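Local coordinates for glycerol Dehydrogenase (PDB 5XN8), which catalyses the NAD-dependent oxidation of glycerol to dihydroxyacetone, probably also oxidises small diols, and carries a zinc ion in its metal site, at residues S167-A172 with E231-A236; T209-G214 with L297-K302; V113-T116 with A122-S125. All blocks are in the same frame, centred on the assembly; numbering follows the deposited sequence.

How the contacts relate
From the N terminus, contact 3 comes first and closes the shortest loop: 122-125 folds back on the end of strand 111-115, which belongs to the parallel sheet of the nucleotide-binding part. The chain then enters the all-helical part, where contact 1 closes a loop of 58 residues by joining helix 162-185 to helix 228-247 and contact 2 one of 82 by joining helix 197-223 to helix 290-303. Contact 3 is closed before either opens, whereas contacts 1 and 2 cross, because their segments alternate. They touch, with L210 and G214 of contact 2 against M169 and I233 of contact 1. Contact 1 lies about 13 Å from contact 3, centre to centre, and carries a zinc ligand.

Contact 1: residues S167-A172 with E231-A236; sequences SGMGDA and ERIIEA. With ZN (zinc ion), chain E.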
ATOM      1  N   SER A 167      -9.368  15.504 -32.019  1.00 23.97           N
ATOM      2  CA  SER A 167      -9.560  14.335 -32.887  1.00 23.60           C
ATOM      3  C   SER A 167      -8.300  13.483 -32.950  1.00 24.13           C
ATOM      4  O   SER A 167      -8.381  12.255 -32.998  1.00 23.91           O
ATOM      5  CB  SER A 167      -9.987  14.751 -34.291  1.00 23.38           C
ATOM      6  OG  SER A 167     -10.430  13.623 -35.027  1.00 22.00           O
ATOM      7  N   GLY A 168      -7.135  14.136 -32.931  1.00 25.69           N
ATOM      8  CA  GLY A 168      -5.851  13.439 -32.853  1.00 25.52           C
ATOM      9  C   GLY A 168      -5.670  12.614 -31.600  1.00 26.25           C
ATOM     10  O   GLY A 168      -5.078  11.530 -31.655  1.00 28.56           O
ATOM     11  N   MET A 169      -6.155  13.124 -30.468  1.00 26.10           N
ATOM     12  CA  MET A 169      -6.135  12.372 -29.204  1.00 26.73           C
ATOM     13  C   MET A 169      -7.120  11.199 -29.206  1.00 27.29           C
ATOM     14  O   MET A 169      -6.879  10.177 -28.560  1.00 29.38           O
ATOM     15  CB  MET A 169      -6.399  13.302 -28.020  1.00 26.73           C
ATOM     16  CG  MET A 169      -5.272  14.284 -27.763  1.00 26.81           C
ATOM     17  SD  MET A 169      -5.496  15.228 -26.237  1.00 28.33           S
ATOM     18  CE  MET A 169      -6.861  16.290 -26.714  1.00 27.77           C
ATOM     19  N   GLY A 170      -8.220  11.348 -29.933  1.00 28.63           N
ATOM     20  CA  GLY A 170      -9.180  10.266 -30.141  1.00 28.75           C
ATOM     21  C   GLY A 170      -8.619   9.124 -30.959  1.00 27.95           C
ATOM     22  O   GLY A 170      -8.916   7.970 -30.686  1.00 26.86           O
ATOM     23  N   ASP A 171      -7.819   9.454 -31.973  1.00 29.25           N
ATOM     24  CA  ASP A 171      -7.143   8.457 -32.818  1.00 28.47           C
ATOM     25  C   ASP A 171      -6.049   7.741 -32.035  1.00 28.01           C
ATOM     26  O   ASP A 171      -5.815   6.541 -32.222  1.00 28.15           O
ATOM     27  CB  ASP A 171      -6.549   9.155 -34.056  1.00 29.04           C
ATOM     28  CG  ASP A 171      -6.143   8.193 -35.170  1.00 28.94           C
ATOM     29  OD1 ASP A 171      -6.757   7.126 -35.363  1.00 27.53           O
ATOM     30  OD2 ASP A 171      -5.198   8.538 -35.906  1.00 33.35           O
ATOM     31  N   ALA A 172      -5.394   8.486 -31.153  1.00 27.63           N
ATOM     32  CA  ALA A 172      -4.279   7.984 -30.355  1.00 27.48           C
ATOM     33  C   ALA A 172      -4.724   7.131 -29.170  1.00 26.47           C
ATOM     34  O   ALA A 172      -4.032   6.174 -28.802  1.00 25.80           O
ATOM     35  CB  ALA A 172      -3.430   9.154 -29.874  1.00 27.82           C
ATOM     36  N   GLU A 231       3.493  19.632 -26.403  1.00 28.49           N
ATOM     37  CA  GLU A 231       4.622  18.940 -27.036  1.00 29.55           C
ATOM     38  C   GLU A 231       4.523  17.435 -26.795  1.00 27.10           C
ATOM     39  O   GLU A 231       4.747  16.659 -27.716  1.00 26.66           O
ATOM     40  CB  GLU A 231       5.969  19.464 -26.498  1.00 31.29           C
ATOM     41  CG  GLU A 231       6.292  20.919 -26.842  1.00 32.91           C
ATOM     42  CD  GLU A 231       6.932  21.133 -28.213  1.00 35.10           C
ATOM     43  OE1 GLU A 231       7.561  20.206 -28.754  1.00 38.51           O
ATOM     44  OE2 GLU A 231       6.832  22.262 -28.743  1.00 34.16           O
ATOM     45  N   ARG A 232       4.175  17.040 -25.564  1.00 25.77           N
ATOM     46  CA  ARG A 232       4.018  15.620 -25.207  1.00 24.69           C
ATOM     47  C   ARG A 232       2.854  14.976 -25.959  1.00 23.71           C
ATOM     48  O   ARG A 232       2.955  13.827 -26.397  1.00 23.41           O
ATOM     49  CB  ARG A 232       3.792  15.426 -23.700  1.00 24.57           C
ATOM     50  CG  ARG A 232       4.871  15.942 -22.762  1.00 24.92           C
ATOM     51  CD  ARG A 232       6.175  15.174 -22.859  1.00 24.23           C
ATOM     52  NE  ARG A 232       7.220  15.802 -22.033  1.00 24.22           N
ATOM     53  CZ  ARG A 232       7.359  15.663 -20.707  1.00 23.30           C
ATOM     54  NH1 ARG A 232       6.517  14.909 -19.989  1.00 22.81           N
ATOM     55  NH2 ARG A 232       8.351  16.285 -20.084  1.00 22.23           N
ATOM     56  N   ILE A 233       1.754  15.714 -26.090  1.00 22.81           N
ATOM     57  CA  ILE A 233       0.559  15.225 -26.786  1.00 22.33           C
ATOM     58  C   ILE A 233       0.747  15.156 -28.297  1.00 22.52           C
ATOM     59  O   ILE A 233       0.244  14.234 -28.926  1.00 21.94           O
ATOM     60  CB  ILE A 233      -0.698  16.057 -26.392  1.00 22.12           C
ATOM     61  CG1 ILE A 233      -1.112  15.714 -24.954  1.00 21.78           C
ATOM     62  CG2 ILE A 233      -1.874  15.848 -27.354  1.00 21.90           C
ATOM     63  CD1 ILE A 233      -1.754  14.352 -24.764  1.00 21.26           C
ATOM     64  N   ILE A 234       1.457  16.122 -28.879  1.00 24.59           N
ATOM     65  CA  ILE A 234       1.815  16.070 -30.307  1.00 25.04           C
ATOM     66  C   ILE A 234       2.695  14.847 -30.612  1.00 27.04           C
ATOM     67  O   ILE A 234       2.554  14.231 -31.673  1.00 30.78           O
ATOM     68  CB  ILE A 234       2.494  17.380 -30.777  1.00 24.57           C
ATOM     69  CG1 ILE A 234       1.467  18.516 -30.816  1.00 24.16           C
ATOM     70  CG2 ILE A 234       3.123  17.225 -32.163  1.00 24.18           C
ATOM     71  CD1 ILE A 234       2.085  19.898 -30.931  1.00 24.14           C
ATOM     72  N   GLU A 235       3.595  14.500 -29.698  1.00 27.84           N
ATOM     73  CA  GLU A 235       4.437  13.310 -29.853  1.00 27.93           C
ATOM     74  C   GLU A 235       3.612  12.036 -29.684  1.00 27.86           C
ATOM     75  O   GLU A 235       3.775  11.083 -30.451  1.00 26.96           O
ATOM     76  CB  GLU A 235       5.580  13.318 -28.841  1.00 27.81           C
ATOM     77  CG  GLU A 235       6.642  12.255 -29.114  1.00 27.75           C
ATOM     78  CD  GLU A 235       7.580  12.005 -27.952  1.00 27.68           C
ATOM     79  OE1 GLU A 235       7.728  12.904 -27.104  1.00 26.59           O
ATOM     80  OE2 GLU A 235       8.177  10.896 -27.891  1.00 28.34           O
ATOM     81  N   ALA A 236       2.754  12.023 -28.663  1.00 27.59           N
ATOM     82  CA  ALA A 236       1.800  10.934 -28.461  1.00 28.07           C
ATOM     83  C   ALA A 236       0.942  10.704 -29.704  1.00 27.68           C
ATOM     84  O   ALA A 236       0.843   9.578 -30.196  1.00 29.26           O
ATOM     85  CB  ALA A 236       0.914  11.218 -27.254  1.00 27.67           C
TER
HETATM   86 ZN    ZN E 401      -6.514   6.100 -37.159  1.00 32.56          ZN
HETATM   87  O   HOH W   1      -6.208   4.941 -38.932  1.00 23.56           O
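M169 and I233 meet where helix 162-185 passes helix 228-247, and the packing of these two side chains is apolar. CG2 of I233 is the branch that touches: it stands 3.8 Å from CG of M169 and equally far from SD of the same methionine, so the methyl group rests on two successive atoms of the thioether chain. The two side chains cross at about a right angle. With CG of M169 anti to the carbonyl carbon (chi1 -68°) and the chain extended at chi2 (-172°), SD also comes 4.1 Å from CD1 of I233. A flexible, unbranched methionine suits this place because it can follow the surface of a stiff beta-branched partner. One turn on, CB of A172 lies 4.3 Å from the backbone O of A236, and the small alanines let the CA atoms of A172 and A236 come within 7.0 Å. Further out, L210 of helix 197-223 packs on M169, while E213 and A217 of that helix pack on I233.

D171, beside A172 in the same short helical segment, turns its carboxylate to the zinc ion, which OD1 binds at 2.1 Å; a water at 2.1 Å, H254 and H271 complete the ligands. The second oxygen, OD2, accepts a hydrogen bond from the backbone N of D121. With one oxygen given to the metal and the other to that N-H, the carboxylate is restrained in its rotation.

Contact 2: residues T209-G214 with L297-K302; sequences TLLAEG and LGFCEK
The segments 209-214 and 297-302 of helices 197-223 and 290-303 run in roughly the same direction, their axes at 41° and 11.0 Å apart at closest approach, with L211 and F299 nearest by CA. That separation is wide enough for a large side chain, and F299 fills it. The ring reaches across because chi1 of 175° swings CG to the side away from the backbone N. CE1 of F299 comes 3.4 Å from the backbone O of L210, an approach oblique to the ring; this O already accepts the helical hydrogen bond from G214 N. CZ of F299 lies 3.9 Å from CB of L210, and on the L211 side CD2 of that leucine is 4.1 Å from CD1 of F299. Having no CB, G214 can bring its CA up to the ring edge, 4.4 Å from CE1 of F299. The leucines supply aliphatic surface, L210 in the interior and L211 at the exposed margin.

L173 of helix 162-185 packs against both L210 and F299, and L305, just beyond helix 290-303, also touches the ring. Helix 197-223 also packs on helix 228-247, through L210 on I233 and E213 on A229.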
ATOM      1  N   THR A 209       0.222   8.983 -21.567  1.00 22.46           N
ATOM      2  CA  THR A 209       0.488  10.385 -21.898  1.00 22.27           C
ATOM      3  C   THR A 209      -0.812  11.158 -22.144  1.00 21.73           C
ATOM      4  O   THR A 209      -0.949  12.280 -21.675  1.00 21.83           O
ATOM      5  CB  THR A 209       1.427  10.510 -23.118  1.00 21.43           C
ATOM      6  OG1 THR A 209       2.647   9.822 -22.845  1.00 21.64           O
ATOM      7  CG2 THR A 209       1.747  11.960 -23.431  1.00 20.90           C
ATOM      8  N   LEU A 210      -1.766  10.562 -22.849  1.00 22.92           N
ATOM      9  CA  LEU A 210      -3.086  11.204 -23.032  1.00 22.92           C
ATOM     10  C   LEU A 210      -3.752  11.512 -21.692  1.00 23.58           C
ATOM     11  O   LEU A 210      -4.224  12.627 -21.488  1.00 26.79           O
ATOM     12  CB  LEU A 210      -4.029  10.348 -23.863  1.00 22.90           C
ATOM     13  CG  LEU A 210      -3.733  10.177 -25.340  1.00 22.70           C
ATOM     14  CD1 LEU A 210      -4.691   9.176 -25.963  1.00 22.58           C
ATOM     15  CD2 LEU A 210      -3.810  11.498 -26.068  1.00 23.65           C
ATOM     16  N   LEU A 211      -3.757  10.545 -20.780  1.00 22.84           N
ATOM     17  CA  LEU A 211      -4.359  10.726 -19.458  1.00 22.47           C
ATOM     18  C   LEU A 211      -3.615  11.765 -18.617  1.00 23.14           C
ATOM     19  O   LEU A 211      -4.235  12.592 -17.947  1.00 24.31           O
ATOM     20  CB  LEU A 211      -4.436   9.398 -18.698  1.00 22.19           C
ATOM     21  CG  LEU A 211      -5.217   8.246 -19.362  1.00 22.20           C
ATOM     22  CD1 LEU A 211      -5.188   7.030 -18.434  1.00 21.78           C
ATOM     23  CD2 LEU A 211      -6.651   8.639 -19.754  1.00 21.90           C
ATOM     24  N   ALA A 212      -2.288  11.740 -18.674  1.00 22.51           N
ATOM     25  CA  ALA A 212      -1.477  12.682 -17.919  1.00 22.46           C
ATOM     26  C   ALA A 212      -1.517  14.104 -18.490  1.00 22.06           C
ATOM     27  O   ALA A 212      -1.652  15.066 -17.742  1.00 21.46           O
ATOM     28  CB  ALA A 212      -0.039  12.185 -17.850  1.00 22.55           C
ATOM     29  N   GLU A 213      -1.389  14.220 -19.812  1.00 22.28           N
ATOM     30  CA  GLU A 213      -1.138  15.501 -20.485  1.00 23.38           C
ATOM     31  C   GLU A 213      -2.287  16.041 -21.337  1.00 23.27           C
ATOM     32  O   GLU A 213      -2.247  17.197 -21.738  1.00 24.40           O
ATOM     33  CB  GLU A 213       0.094  15.368 -21.398  1.00 24.47           C
ATOM     34  CG  GLU A 213       1.340  14.783 -20.733  1.00 24.62           C
ATOM     35  CD  GLU A 213       1.934  15.647 -19.633  1.00 25.16           C
ATOM     36  OE1 GLU A 213       1.693  16.864 -19.629  1.00 26.31           O
ATOM     37  OE2 GLU A 213       2.671  15.095 -18.777  1.00 26.62           O
ATOM     38  N   GLY A 214      -3.289  15.216 -21.627  1.00 24.30           N
ATOM     39  CA  GLY A 214      -4.340  15.558 -22.584  1.00 25.26           C
ATOM     40  C   GLY A 214      -5.102  16.832 -22.311  1.00 25.79           C
ATOM     41  O   GLY A 214      -5.343  17.622 -23.218  1.00 25.61           O
ATOM     42  N   LEU A 297     -14.249   6.971 -20.751  1.00 23.62           N
ATOM     43  CA  LEU A 297     -15.422   7.837 -20.799  1.00 23.38           C
ATOM     44  C   LEU A 297     -15.105   9.229 -20.231  1.00 24.32           C
ATOM     45  O   LEU A 297     -15.433  10.254 -20.849  1.00 24.11           O
ATOM     46  CB  LEU A 297     -16.573   7.227 -19.995  1.00 22.72           C
ATOM     47  CG  LEU A 297     -17.360   6.065 -20.587  1.00 22.24           C
ATOM     48  CD1 LEU A 297     -18.281   5.506 -19.517  1.00 21.68           C
ATOM     49  CD2 LEU A 297     -18.147   6.455 -21.848  1.00 22.23           C
ATOM     50  N   GLY A 298     -14.461   9.243 -19.064  1.00 23.29           N
ATOM     51  CA  GLY A 298     -14.043  10.473 -18.404  1.00 22.90           C
ATOM     52  C   GLY A 298     -13.099  11.309 -19.226  1.00 22.38           C
ATOM     53  O   GLY A 298     -13.259  12.520 -19.305  1.00 24.45           O
ATOM     54  N   PHE A 299     -12.131  10.658 -19.860  1.00 21.85           N
ATOM     55  CA  PHE A 299     -11.205  11.332 -20.775  1.00 21.75           C
ATOM     56  C   PHE A 299     -11.948  11.937 -21.960  1.00 22.60           C
ATOM     57  O   PHE A 299     -11.799  13.136 -22.232  1.00 24.44           O
ATOM     58  CB  PHE A 299     -10.123  10.369 -21.270  1.00 20.82           C
ATOM     59  CG  PHE A 299      -9.216  10.960 -22.312  1.00 20.28           C
ATOM     60  CD1 PHE A 299      -8.148  11.769 -21.941  1.00 19.71           C
ATOM     61  CD2 PHE A 299      -9.425  10.707 -23.666  1.00 19.81           C
ATOM     62  CE1 PHE A 299      -7.325  12.346 -22.892  1.00 19.45           C
ATOM     63  CE2 PHE A 299      -8.596  11.265 -24.624  1.00 20.34           C
ATOM     64  CZ  PHE A 299      -7.547  12.089 -24.233  1.00 19.83           C
ATOM     65  N   CYS A 300     -12.735  11.108 -22.651  1.00 22.38           N
ATOM     66  CA  CYS A 300     -13.508  11.546 -23.823  1.00 23.19           C
ATOM     67  C   CYS A 300     -14.455  12.734 -23.537  1.00 23.42           C
ATOM     68  O   CYS A 300     -14.447  13.713 -24.273  1.00 23.62           O
ATOM     69  CB  CYS A 300     -14.307  10.371 -24.426  1.00 23.03           C
ATOM     70  SG  CYS A 300     -13.371   9.166 -25.384  1.00 23.21           S
ATOM     71  N   GLU A 301     -15.254  12.651 -22.478  1.00 25.30           N
ATOM     72  CA  GLU A 301     -16.169  13.751 -22.095  1.00 26.68           C
ATOM     73  C   GLU A 301     -15.429  15.057 -21.846  1.00 26.73           C
ATOM     74  O   GLU A 301     -15.865  16.128 -22.278  1.00 27.82           O
ATOM     75  CB  GLU A 301     -16.970  13.391 -20.840  1.00 28.17           C
ATOM     76  CG  GLU A 301     -17.836  14.530 -20.269  1.00 29.48           C
ATOM     77  CD  GLU A 301     -18.715  14.105 -19.112  1.00 31.42           C
ATOM     78  OE1 GLU A 301     -18.321  13.158 -18.387  1.00 35.20           O
ATOM     79  OE2 GLU A 301     -19.796  14.701 -18.905  1.00 32.09           O
ATOM     80  N   LYS A 302     -14.314  14.942 -21.138  1.00 27.28           N
ATOM     81  CA  LYS A 302     -13.511  16.070 -20.677  1.00 27.20           C
ATOM     82  C   LYS A 302     -12.874  16.810 -21.834  1.00 26.08           C
ATOM     83  O   LYS A 302     -12.883  18.037 -21.847  1.00 26.93           O
ATOM     84  CB  LYS A 302     -12.453  15.522 -19.716  1.00 28.40           C
ATOM     85  CG  LYS A 302     -11.534  16.467 -18.985  1.00 30.14           C
ATOM     86  CD  LYS A 302     -10.853  15.720 -17.822  1.00 30.52           C
ATOM     87  CE  LYS A 302      -9.830  14.667 -18.271  1.00 30.91           C
ATOM     88  NZ  LYS A 302      -9.966  13.375 -17.538  1.00 30.02           N
TER

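Contact 3: residues V113-T116 with A122-S125; sequences VIPT and APTS
P115 of strand 111-115 and P123 of the turn 122-125 touch side chain to side chain, their rings meeting obliquely. From CB, which points toward the other segment, the ring of P123 leads to CG, its outermost atom. CB of P123 lies 3.7 Å from CG of P115, and CG of P123 is also 3.7 Å from that same atom, so one methylene of P115 is set against two of its partner. Proline suits both places because its closed ring gives a compact, rigid apolar surface and leaves no backbone N-H to be satisfied. The carbonyl O of P123 lies 3.5 Å from CG2 of V113, whose methyl occupies the crowded position between the backbone N and the carbonyl carbon.

Strand 111-115 belongs to the parallel sheet of the Rossmann-like domain of this iron-containing alcohol dehydrogenase family, and V113 bonds through its backbone to M149 and V151 of the neighbouring strand 149-153. T116, next to P115, and S125, two residues after P123, probably contact NAD(+), as in a close relative.

A122 to S125 form a type I beta turn, in which proline at the second position fits the required phi. The backbone N of S125 donates to A122 O at 2.9 Å, and OG of S125 donates to the same oxygen at 2.6 Å, on a lone pair in the carbonyl plane. K101 NZ of helix 94-107 is a third donor to that oxygen. P123 also packs on T238 of helix 228-247, while L97 of helix 94-107 touches V113 and P115.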
ATOM      1  N   VAL A 113       7.721  14.826 -44.627  1.00 27.89           N
ATOM      2  CA  VAL A 113       6.326  15.195 -44.358  1.00 27.28           C
ATOM      3  C   VAL A 113       6.301  16.221 -43.233  1.00 26.48           C
ATOM      4  O   VAL A 113       6.963  16.046 -42.213  1.00 26.46           O
ATOM      5  CB  VAL A 113       5.418  13.979 -44.044  1.00 27.58           C
ATOM      6  CG1 VAL A 113       5.164  13.167 -45.310  1.00 28.46           C
ATOM      7  CG2 VAL A 113       5.984  13.086 -42.952  1.00 27.02           C
ATOM      8  N   ILE A 114       5.546  17.297 -43.437  1.00 26.28           N
ATOM      9  CA  ILE A 114       5.465  18.401 -42.486  1.00 25.65           C
ATOM     10  C   ILE A 114       3.990  18.657 -42.157  1.00 24.91           C
ATOM     11  O   ILE A 114       3.383  19.559 -42.727  1.00 24.75           O
ATOM     12  CB  ILE A 114       6.146  19.687 -43.035  1.00 25.74           C
ATOM     13  CG1 ILE A 114       7.530  19.361 -43.611  1.00 26.03           C
ATOM     14  CG2 ILE A 114       6.257  20.751 -41.945  1.00 25.42           C
ATOM     15  CD1 ILE A 114       8.348  20.577 -44.006  1.00 26.24           C
ATOM     16  N   PRO A 115       3.412  17.858 -41.234  1.00 24.38           N
ATOM     17  CA  PRO A 115       2.042  18.109 -40.802  1.00 24.53           C
ATOM     18  C   PRO A 115       1.887  19.456 -40.103  1.00 24.59           C
ATOM     19  O   PRO A 115       2.615  19.748 -39.155  1.00 24.99           O
ATOM     20  CB  PRO A 115       1.760  16.962 -39.814  1.00 24.44           C
ATOM     21  CG  PRO A 115       2.756  15.910 -40.129  1.00 23.71           C
ATOM     22  CD  PRO A 115       3.963  16.640 -40.605  1.00 23.99           C
ATOM     23  N   THR A 116       0.963  20.270 -40.594  1.00 25.16           N
ATOM     24  CA  THR A 116       0.590  21.532 -39.965  1.00 25.43           C
ATOM     25  C   THR A 116      -0.532  21.358 -38.917  1.00 26.59           C
ATOM     26  O   THR A 116      -0.895  22.317 -38.230  1.00 25.41           O
ATOM     27  CB  THR A 116       0.136  22.539 -41.034  1.00 25.70           C
ATOM     28  OG1 THR A 116      -0.960  21.987 -41.776  1.00 24.86           O
ATOM     29  CG2 THR A 116       1.281  22.845 -41.985  1.00 25.47           C
ATOM     30  N   ALA A 122      -1.205   9.040 -39.067  1.00 25.77           N
ATOM     31  CA  ALA A 122      -0.769   8.694 -40.407  1.00 24.96           C
ATOM     32  C   ALA A 122       0.635   9.192 -40.794  1.00 24.43           C
ATOM     33  O   ALA A 122       1.346   8.458 -41.470  1.00 24.58           O
ATOM     34  CB  ALA A 122      -1.787   9.186 -41.435  1.00 25.74           C
ATOM     35  N   PRO A 123       1.031  10.427 -40.388  1.00 23.63           N
ATOM     36  CA  PRO A 123       2.284  11.012 -40.899  1.00 23.92           C
ATOM     37  C   PRO A 123       3.546  10.126 -40.873  1.00 25.07           C
ATOM     38  O   PRO A 123       4.328  10.185 -41.819  1.00 25.30           O
ATOM     39  CB  PRO A 123       2.481  12.238 -40.007  1.00 23.71           C
ATOM     40  CG  PRO A 123       1.098  12.670 -39.669  1.00 23.42           C
ATOM     41  CD  PRO A 123       0.282  11.409 -39.573  1.00 23.24           C
ATOM     42  N   THR A 124       3.729   9.320 -39.822  1.00 25.10           N
ATOM     43  CA  THR A 124       4.902   8.440 -39.702  1.00 26.11           C
ATOM     44  C   THR A 124       4.779   7.129 -40.488  1.00 27.93           C
ATOM     45  O   THR A 124       5.797   6.474 -40.753  1.00 29.51           O
ATOM     46  CB  THR A 124       5.192   8.054 -38.222  1.00 25.16           C
ATOM     47  OG1 THR A 124       4.117   7.261 -37.705  1.00 24.43           O
ATOM     48  CG2 THR A 124       5.359   9.288 -37.347  1.00 24.51           C
ATOM     49  N   SER A 125       3.556   6.731 -40.837  1.00 29.09           N
ATOM     50  CA  SER A 125       3.317   5.431 -41.470  1.00 31.08           C
ATOM     51  C   SER A 125       3.794   5.357 -42.919  1.00 31.94           C
ATOM     52  O   SER A 125       3.912   6.377 -43.612  1.00 31.80           O
ATOM     53  CB  SER A 125       1.830   5.062 -41.407  1.00 32.11           C
ATOM     54  OG  SER A 125       1.036   5.949 -42.183  1.00 32.88           O
TER